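Local coordinates for protein UDP-galactopyranose mutase (Deinococcus radiodurans, PDB 3HDQ) that probably interconverts UDP-galactopyranose and UDP-galactofuranose, binding the nucleotide sugar beside an FAD cofactor, at residues L135-S139 and F140-E144; N204-R208 and Y209-T213; S165-G168 and R169-N173. One frame throughout, in Å; residues are numbered along the deposited sequence.

Contact 1: L135-S139 and F140-E144; sequences LNLTS and FQVEE
Thr138 and Gln141 face each other across the first turn of helix 139-149, their CA atoms 5.3 Å apart, where the irregular chain of 135-138 bends into helical geometry. The first regular i to i+4 bond here runs from Val142 N to Thr138 O, at 3.1 Å. Gln141 N adds a weak bond to the same oxygen.

Thr138 occupies the N-cap, and its side chain and that of Gln141 complete a capping box. Thr138 OG1 accepts from Gln141 N at 3.3 Å and, weakly, from Phe140 N at 3.2 Å. A chi1 of 73° sets the hydroxyl between the backbone N and the carbonyl carbon, within reach of both amides. The reciprocal bond is shorter and straighter: Gln141 OE1 takes the Thr138 N-H at 2.9 Å, with 167° at the hydrogen. To get there the Gln141 side chain runs extended beyond CG, back toward the start of the helix, and its oxygen also passes 3.4 Å from Leu137 CA. The box thus gives Thr138 N and Gln141 N, at the start of the helix, side-chain acceptors.

Beside the box lies an apolar contact. Leu137 CD1 rests 3.8 Å from Val142 CA and also touches Val142 CG2, the two side chains meeting at about a right angle. Val142 CG1 turns instead toward Ser139 O, 3.4 Å away.

Among its neighbours, this cap closes the loop between helices 126-133 and 139-149: Asn130 OD1 accepts from Leu137 N, Ser139 and Val142 touch Leu126, and Ser139 OG is hydrogen-bonded to Thr203 O in the loop that precedes strand 214-218.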
# COMPACT_ATOMS: atom_id res chain seq x y z
N LEU A 135 28.07 -9.76 -40.38
CA LEU A 135 27.59 -10.60 -41.48
C LEU A 135 26.32 -10.05 -42.12
O LEU A 135 25.76 -9.06 -41.65
CB LEU A 135 27.33 -12.04 -41.01
CG LEU A 135 28.50 -12.84 -40.42
CD1 LEU A 135 28.01 -14.11 -39.74
CD2 LEU A 135 29.53 -13.17 -41.49
N ASN A 136 25.87 -10.71 -43.18
CA ASN A 136 24.60 -10.35 -43.81
C ASN A 136 23.78 -11.58 -44.13
O ASN A 136 23.19 -11.68 -45.20
CB ASN A 136 24.84 -9.56 -45.09
CG ASN A 136 25.38 -8.17 -44.83
OD1 ASN A 136 24.63 -7.19 -44.85
ND2 ASN A 136 26.68 -8.08 -44.57
N LEU A 137 23.74 -12.53 -43.21
CA LEU A 137 22.95 -13.72 -43.43
C LEU A 137 21.47 -13.39 -43.53
O LEU A 137 20.98 -12.48 -42.86
CB LEU A 137 23.18 -14.73 -42.31
CG LEU A 137 24.66 -14.94 -42.00
CD1 LEU A 137 24.82 -16.00 -40.92
CD2 LEU A 137 25.40 -15.33 -43.26
N THR A 138 20.77 -14.13 -44.38
CA THR A 138 19.32 -14.18 -44.33
C THR A 138 18.97 -15.21 -43.27
O THR A 138 19.84 -15.91 -42.76
CB THR A 138 18.75 -14.69 -45.66
OG1 THR A 138 19.00 -16.10 -45.76
CG2 THR A 138 19.39 -13.97 -46.85
N SER A 139 17.68 -15.32 -42.96
CA SER A 139 17.19 -16.34 -42.03
C SER A 139 17.52 -17.76 -42.45
O SER A 139 17.77 -18.62 -41.60
CB SER A 139 15.68 -16.20 -41.85
OG SER A 139 15.46 -15.24 -40.86
N PHE A 140 17.50 -18.01 -43.75
CA PHE A 140 17.83 -19.33 -44.27
C PHE A 140 19.30 -19.68 -44.07
O PHE A 140 19.65 -20.83 -43.81
CB PHE A 140 17.37 -19.47 -45.72
CG PHE A 140 15.94 -19.07 -45.91
CD1 PHE A 140 14.91 -19.95 -45.62
CD2 PHE A 140 15.61 -17.78 -46.32
CE1 PHE A 140 13.58 -19.58 -45.77
CE2 PHE A 140 14.28 -17.40 -46.46
CZ PHE A 140 13.27 -18.30 -46.19
N GLN A 141 20.16 -18.67 -44.12
CA GLN A 141 21.58 -18.93 -43.96
C GLN A 141 22.03 -19.05 -42.51
O GLN A 141 22.95 -19.81 -42.20
CB GLN A 141 22.40 -17.86 -44.68
CG GLN A 141 22.27 -17.90 -46.17
CD GLN A 141 22.74 -16.61 -46.80
OE1 GLN A 141 22.57 -15.53 -46.23
NE2 GLN A 141 23.35 -16.71 -47.96
N VAL A 142 21.40 -18.30 -41.61
CA VAL A 142 21.84 -18.32 -40.22
C VAL A 142 21.60 -19.70 -39.59
O VAL A 142 22.36 -20.13 -38.71
CB VAL A 142 21.21 -17.20 -39.38
CG1 VAL A 142 19.76 -17.52 -39.04
CG2 VAL A 142 22.04 -16.97 -38.12
N GLU A 143 20.58 -20.41 -40.05
CA GLU A 143 20.37 -21.78 -39.60
C GLU A 143 21.56 -22.65 -40.00
O GLU A 143 22.09 -23.43 -39.19
CB GLU A 143 19.10 -22.35 -40.20
CG GLU A 143 18.74 -23.71 -39.64
CD GLU A 143 17.25 -23.88 -39.47
OE1 GLU A 143 16.53 -23.82 -40.48
OE2 GLU A 143 16.81 -24.05 -38.31
N GLU A 144 21.99 -22.51 -41.24
CA GLU A 144 23.12 -23.28 -41.73
C GLU A 144 24.37 -22.87 -40.96
O GLU A 144 25.17 -23.71 -40.54
CB GLU A 144 23.27 -23.07 -43.24
CG GLU A 144 21.92 -22.94 -43.95
CD GLU A 144 22.02 -22.97 -45.47
OE1 GLU A 144 22.25 -24.06 -46.03
OE2 GLU A 144 21.84 -21.89 -46.09

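Contact 2: N204-R208 and Y209-T213; sequences NRDNR and YFADT. With GDU (galactose-uridine-5'-diphosphate), chain K.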
# COMPACT_ATOMS: atom_id res chain seq x y z
N ASN A 204 14.86 -16.28 -36.76
CA ASN A 204 14.10 -15.15 -37.31
C ASN A 204 14.62 -13.81 -36.78
O ASN A 204 15.71 -13.74 -36.20
CB ASN A 204 12.59 -15.33 -37.05
CG ASN A 204 12.24 -15.26 -35.57
OD1 ASN A 204 13.02 -14.78 -34.75
ND2 ASN A 204 11.05 -15.76 -35.22
N ARG A 205 13.83 -12.75 -36.96
CA ARG A 205 14.22 -11.42 -36.48
C ARG A 205 13.36 -10.90 -35.32
O ARG A 205 13.25 -9.70 -35.10
CB ARG A 205 14.20 -10.42 -37.64
CG ARG A 205 15.04 -10.86 -38.84
CD ARG A 205 15.08 -9.77 -39.89
NE ARG A 205 15.89 -8.64 -39.45
CZ ARG A 205 16.08 -7.54 -40.17
NH1 ARG A 205 15.52 -7.42 -41.36
NH2 ARG A 205 16.84 -6.56 -39.70
N ASP A 206 12.75 -11.81 -34.57
CA ASP A 206 11.95 -11.44 -33.41
C ASP A 206 12.87 -10.99 -32.28
O ASP A 206 13.80 -11.72 -31.89
CB ASP A 206 11.10 -12.63 -32.97
CG ASP A 206 10.01 -12.26 -31.97
OD1 ASP A 206 10.12 -11.21 -31.30
OD2 ASP A 206 9.02 -13.02 -31.86
N ASN A 207 12.64 -9.80 -31.76
CA ASN A 207 13.47 -9.31 -30.67
C ASN A 207 12.76 -9.26 -29.33
O ASN A 207 13.32 -8.77 -28.36
CB ASN A 207 14.09 -7.95 -31.02
CG ASN A 207 13.05 -6.84 -31.09
OD1 ASN A 207 11.86 -7.11 -31.19
ND2 ASN A 207 13.51 -5.59 -31.06
N ARG A 208 11.52 -9.75 -29.27
CA ARG A 208 10.83 -9.86 -27.98
C ARG A 208 11.51 -10.92 -27.11
O ARG A 208 12.01 -11.93 -27.61
CB ARG A 208 9.37 -10.27 -28.13
CG ARG A 208 8.52 -9.32 -28.93
CD ARG A 208 7.87 -10.15 -30.00
NE ARG A 208 6.51 -10.51 -29.69
CZ ARG A 208 5.94 -11.61 -30.15
NH1 ARG A 208 6.62 -12.45 -30.90
NH2 ARG A 208 4.68 -11.87 -29.83
N TYR A 209 11.50 -10.68 -25.81
CA TYR A 209 12.08 -11.65 -24.91
C TYR A 209 11.16 -12.85 -24.80
O TYR A 209 11.61 -13.97 -24.57
CB TYR A 209 12.34 -11.01 -23.57
CG TYR A 209 13.41 -11.70 -22.79
CD1 TYR A 209 14.73 -11.69 -23.23
CD2 TYR A 209 13.11 -12.38 -21.61
CE1 TYR A 209 15.72 -12.33 -22.51
CE2 TYR A 209 14.08 -13.02 -20.90
CZ TYR A 209 15.38 -12.99 -21.35
OH TYR A 209 16.34 -13.64 -20.61
N PHE A 210 9.86 -12.62 -24.98
CA PHE A 210 8.87 -13.69 -24.96
C PHE A 210 8.06 -13.67 -26.24
O PHE A 210 7.78 -12.60 -26.79
CB PHE A 210 7.88 -13.52 -23.80
CG PHE A 210 8.54 -13.22 -22.49
CD1 PHE A 210 8.43 -11.96 -21.92
CD2 PHE A 210 9.27 -14.18 -21.83
CE1 PHE A 210 9.04 -11.66 -20.71
CE2 PHE A 210 9.90 -13.89 -20.62
CZ PHE A 210 9.77 -12.63 -20.06
N ALA A 211 7.65 -14.85 -26.69
CA ALA A 211 6.79 -14.97 -27.87
C ALA A 211 5.39 -15.40 -27.49
O ALA A 211 4.60 -15.75 -28.36
CB ALA A 211 7.39 -15.95 -28.88
N ASP A 212 5.08 -15.38 -26.20
CA ASP A 212 3.77 -15.81 -25.71
C ASP A 212 2.63 -15.01 -26.35
O ASP A 212 2.81 -13.86 -26.76
CB ASP A 212 3.66 -15.64 -24.19
CG ASP A 212 4.82 -16.26 -23.42
OD1 ASP A 212 4.67 -16.45 -22.19
OD2 ASP A 212 5.88 -16.56 -24.00
N THR A 213 1.44 -15.62 -26.39
CA THR A 213 0.22 -15.01 -26.91
C THR A 213 -0.29 -13.78 -26.13
O THR A 213 -0.69 -12.77 -26.72
CB THR A 213 -0.91 -16.06 -26.96
OG1 THR A 213 -0.44 -17.23 -27.64
CG2 THR A 213 -2.15 -15.52 -27.69
N1 GDU K . 20.81 -16.35 -19.49
C2 GDU K . 21.90 -15.89 -19.90
N3 GDU K . 22.29 -14.83 -20.47
C4 GDU K . 21.30 -13.95 -20.69
C5 GDU K . 19.93 -14.32 -20.26
C6 GDU K . 19.75 -15.52 -19.67
O2 GDU K . 22.98 -16.78 -19.66
O4 GDU K . 21.53 -12.85 -21.20
C1D GDU K . 20.67 -17.62 -18.83
C2D GDU K . 21.01 -17.71 -17.33
O2D GDU K . 21.42 -19.01 -16.94
C3D GDU K . 19.68 -17.32 -16.72
C4D GDU K . 18.76 -18.18 -17.58
O4D GDU K . 19.34 -18.16 -18.90
O3D GDU K . 19.63 -17.64 -15.33
C5D GDU K . 17.27 -17.91 -17.47
O5D GDU K . 17.13 -16.56 -17.94
PA GDU K . 15.99 -15.57 -17.39
O1A GDU K . 15.92 -14.40 -18.31
O2A GDU K . 14.71 -16.29 -17.43
O3A GDU K . 16.39 -15.02 -15.96
PB GDU K . 15.31 -14.55 -14.89
O1B GDU K . 16.18 -14.17 -13.75
O2B GDU K . 14.37 -15.58 -14.40
O3B GDU K . 14.52 -13.22 -15.32
C1' GDU K . 13.29 -12.61 -14.87
C2' GDU K . 12.11 -13.27 -15.61
C3' GDU K . 12.49 -13.27 -17.11
C4' GDU K . 12.49 -11.79 -17.60
C5' GDU K . 13.40 -10.96 -16.66
C6' GDU K . 13.26 -9.42 -16.85
O2' GDU K . 11.81 -14.58 -15.09
O3' GDU K . 11.56 -14.10 -17.84
O4' GDU K . 11.13 -11.32 -17.58
O5' GDU K . 13.36 -11.21 -15.22
O6' GDU K . 14.31 -8.87 -17.68
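Arg208 folds back along Phe210 and Ala211 in the substrate-pocket loop, which joins helix 159-184 to strand 214-218 and presents Tyr209 and Phe210 to the bound UDP-galactose. Two Asx turns shape its start. Asn204 OD1 accepts from Asp206 N at 3.0 Å, the donor standing well above the carbonyl plane. Asp206 OD1 accepts from Arg208 N in the second turn, although its modelled position is doubtful.

The Arg208 chain bends at chi2 and chi3, which brings NH1 to the syn side of Asp206 OD2 in a 2.6 Å salt bridge, with the carboxylate oxygen nearly in the guanidinium plane. One face of that guanidinium carries Phe210 O and Ala211 CA, each about 3.8 Å above the plane and offset toward its rim. Phe210 O also lies 3.1 Å from Arg208 CB and is hydrogen-bonded by Gln215 NE2. A leucine in place of Arg208 would probably leave Asp206 OD2 without its salt-bridge partner and the backbone at Phe210 and Ala211 without the flat group beside it.

Farther along the loop, the Phe210 ring, stacked with His88, points its edge at the sugar: CZ lies 3.1 Å from GDU O4'. Tyr209 CG, anti to the backbone N (chi1 -156°), sends the phenol to the diphosphate instead, where Tyr209 OH donates a very short 2.5 Å bond to GDU O1A.

Contact 3: S165-G168 and R169-N173; sequences SKVG and RDLYN
Gly168 and Tyr172 join the portions of helix 159-184 before and after a kink by one weak bond, Tyr172 N to Gly168 O at 3.3 Å; at the kink the amides of Arg169 and Asp170 have no bond to the turn before. The glycine sits at phi 81° and psi -177°, far from helical values, and a CB on it would collide with Arg169 N. Immediately downstream the helix is regular again: Asn173 N binds Arg169 O at 3.0 Å.

A water fills in where the direct bond from Leu171 N to Val167 O is missing. It donates to Val167 O at a short 2.5 Å and accepts from Leu171 N at 3.0 Å, thereby linking the same two groups through one extra atom.

This is a water-inserted helix kink, in the long helix whose later residues include Phe175, Phe176, Tyr179 and Thr180 of the substrate site. Over the kink the side chains of Val167 and Leu171 cross at about a right angle. Val167 CG2 meets Leu171 CB at 3.8 Å, while Leu171 CD1 reaches back to within 3.5 Å of Val167 O, its branch carried there by a chi1 of -72° that leaves CG beside the backbone N. Both residues also pack against Phe146 of helix 139-149, and Leu171 further touches Leu132 and Tyr133, so the apolar side of the kink faces neighbouring helices.

The charged residues turn elsewhere. Arg169, bent at chi2 and chi3, forms salt bridges with Glu160 and Glu151, whereas Asp170 OD1 is engaged by Tyr133 OH and Lys174 NZ. Tyr172 CB, next to the weak backbone bond, lies 3.2 Å from Gly168 O.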
# COMPACT_ATOMS: atom_id res chain seq x y z
N SER A 165 25.23 -26.82 -28.22
CA SER A 165 24.76 -27.74 -29.26
C SER A 165 23.84 -27.07 -30.28
O SER A 165 23.42 -27.70 -31.26
CB SER A 165 24.05 -28.94 -28.63
OG SER A 165 22.79 -28.57 -28.10
N LYS A 166 23.51 -25.81 -30.04
CA LYS A 166 22.62 -25.07 -30.93
C LYS A 166 23.29 -23.90 -31.63
O LYS A 166 23.05 -23.65 -32.82
CB LYS A 166 21.36 -24.61 -30.19
CG LYS A 166 20.49 -25.76 -29.71
CD LYS A 166 19.21 -25.29 -29.05
CE LYS A 166 18.51 -26.47 -28.40
NZ LYS A 166 17.19 -26.10 -27.82
N VAL A 167 24.13 -23.17 -30.90
CA VAL A 167 24.78 -21.98 -31.46
C VAL A 167 26.29 -21.98 -31.28
O VAL A 167 26.96 -20.99 -31.58
CB VAL A 167 24.23 -20.68 -30.83
CG1 VAL A 167 22.76 -20.52 -31.14
CG2 VAL A 167 24.49 -20.67 -29.32
N GLY A 168 26.83 -23.08 -30.77
CA GLY A 168 28.27 -23.24 -30.70
C GLY A 168 28.93 -22.55 -29.53
O GLY A 168 28.28 -21.93 -28.69
N ARG A 169 30.25 -22.63 -29.50
CA ARG A 169 31.04 -22.28 -28.34
C ARG A 169 31.31 -20.77 -28.18
O ARG A 169 31.38 -20.27 -27.06
CB ARG A 169 32.35 -23.08 -28.40
CG ARG A 169 33.32 -22.82 -27.27
CD ARG A 169 32.85 -23.43 -25.97
NE ARG A 169 32.40 -24.82 -26.09
CZ ARG A 169 32.09 -25.57 -25.04
NH1 ARG A 169 32.20 -25.08 -23.81
NH2 ARG A 169 31.67 -26.82 -25.21
N ASP A 170 31.46 -20.05 -29.28
CA ASP A 170 31.70 -18.60 -29.17
C ASP A 170 30.46 -17.83 -28.69
O ASP A 170 30.55 -16.97 -27.81
CB ASP A 170 32.20 -18.02 -30.49
CG ASP A 170 32.72 -16.61 -30.34
OD1 ASP A 170 32.35 -15.73 -31.15
OD2 ASP A 170 33.48 -16.37 -29.39
N LEU A 171 29.31 -18.13 -29.27
CA LEU A 171 28.08 -17.45 -28.88
C LEU A 171 27.72 -17.81 -27.44
O LEU A 171 27.22 -16.98 -26.68
CB LEU A 171 26.95 -17.81 -29.85
CG LEU A 171 27.13 -17.13 -31.21
CD1 LEU A 171 26.08 -17.64 -32.20
CD2 LEU A 171 27.06 -15.60 -31.05
N TYR A 172 28.01 -19.06 -27.08
CA TYR A 172 27.86 -19.53 -25.71
C TYR A 172 28.74 -18.74 -24.75
O TYR A 172 28.29 -18.34 -23.67
CB TYR A 172 28.20 -21.02 -25.63
CG TYR A 172 28.39 -21.55 -24.23
CD1 TYR A 172 27.30 -21.90 -23.45
CD2 TYR A 172 29.67 -21.72 -23.69
CE1 TYR A 172 27.47 -22.39 -22.16
CE2 TYR A 172 29.84 -22.22 -22.41
CZ TYR A 172 28.73 -22.55 -21.65
OH TYR A 172 28.88 -23.04 -20.38
N ASN A 173 30.00 -18.52 -25.11
CA ASN A 173 30.90 -17.79 -24.22
C ASN A 173 30.51 -16.32 -24.12
O ASN A 173 30.74 -15.67 -23.09
CB ASN A 173 32.36 -17.87 -24.70
CG ASN A 173 32.94 -19.28 -24.59
OD1 ASN A 173 32.47 -20.12 -23.82
ND2 ASN A 173 33.98 -19.53 -25.37
O HOH W 1 29.26 -19.97 -31.61

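Along the chain the order is contact 1, contact 3, contact 2. The first two lie on successive helices, 139-149 and 159-184, which pack on each other; the contact centres are 16 Å apart and their nearest atoms about 6 Å apart. Contact 2 belongs to the loop that follows, its centre 18 Å from contact 1 and 20 Å from contact 3. It still touches contact 1, Ser139 OG lying 3.8 Å from Asn204 CA. The loop 204-213 thus extends from beside helix 139-149 to the bound substrate, where its Tyr209 and Phe210 and later residues of helix 159-184 line the pocket.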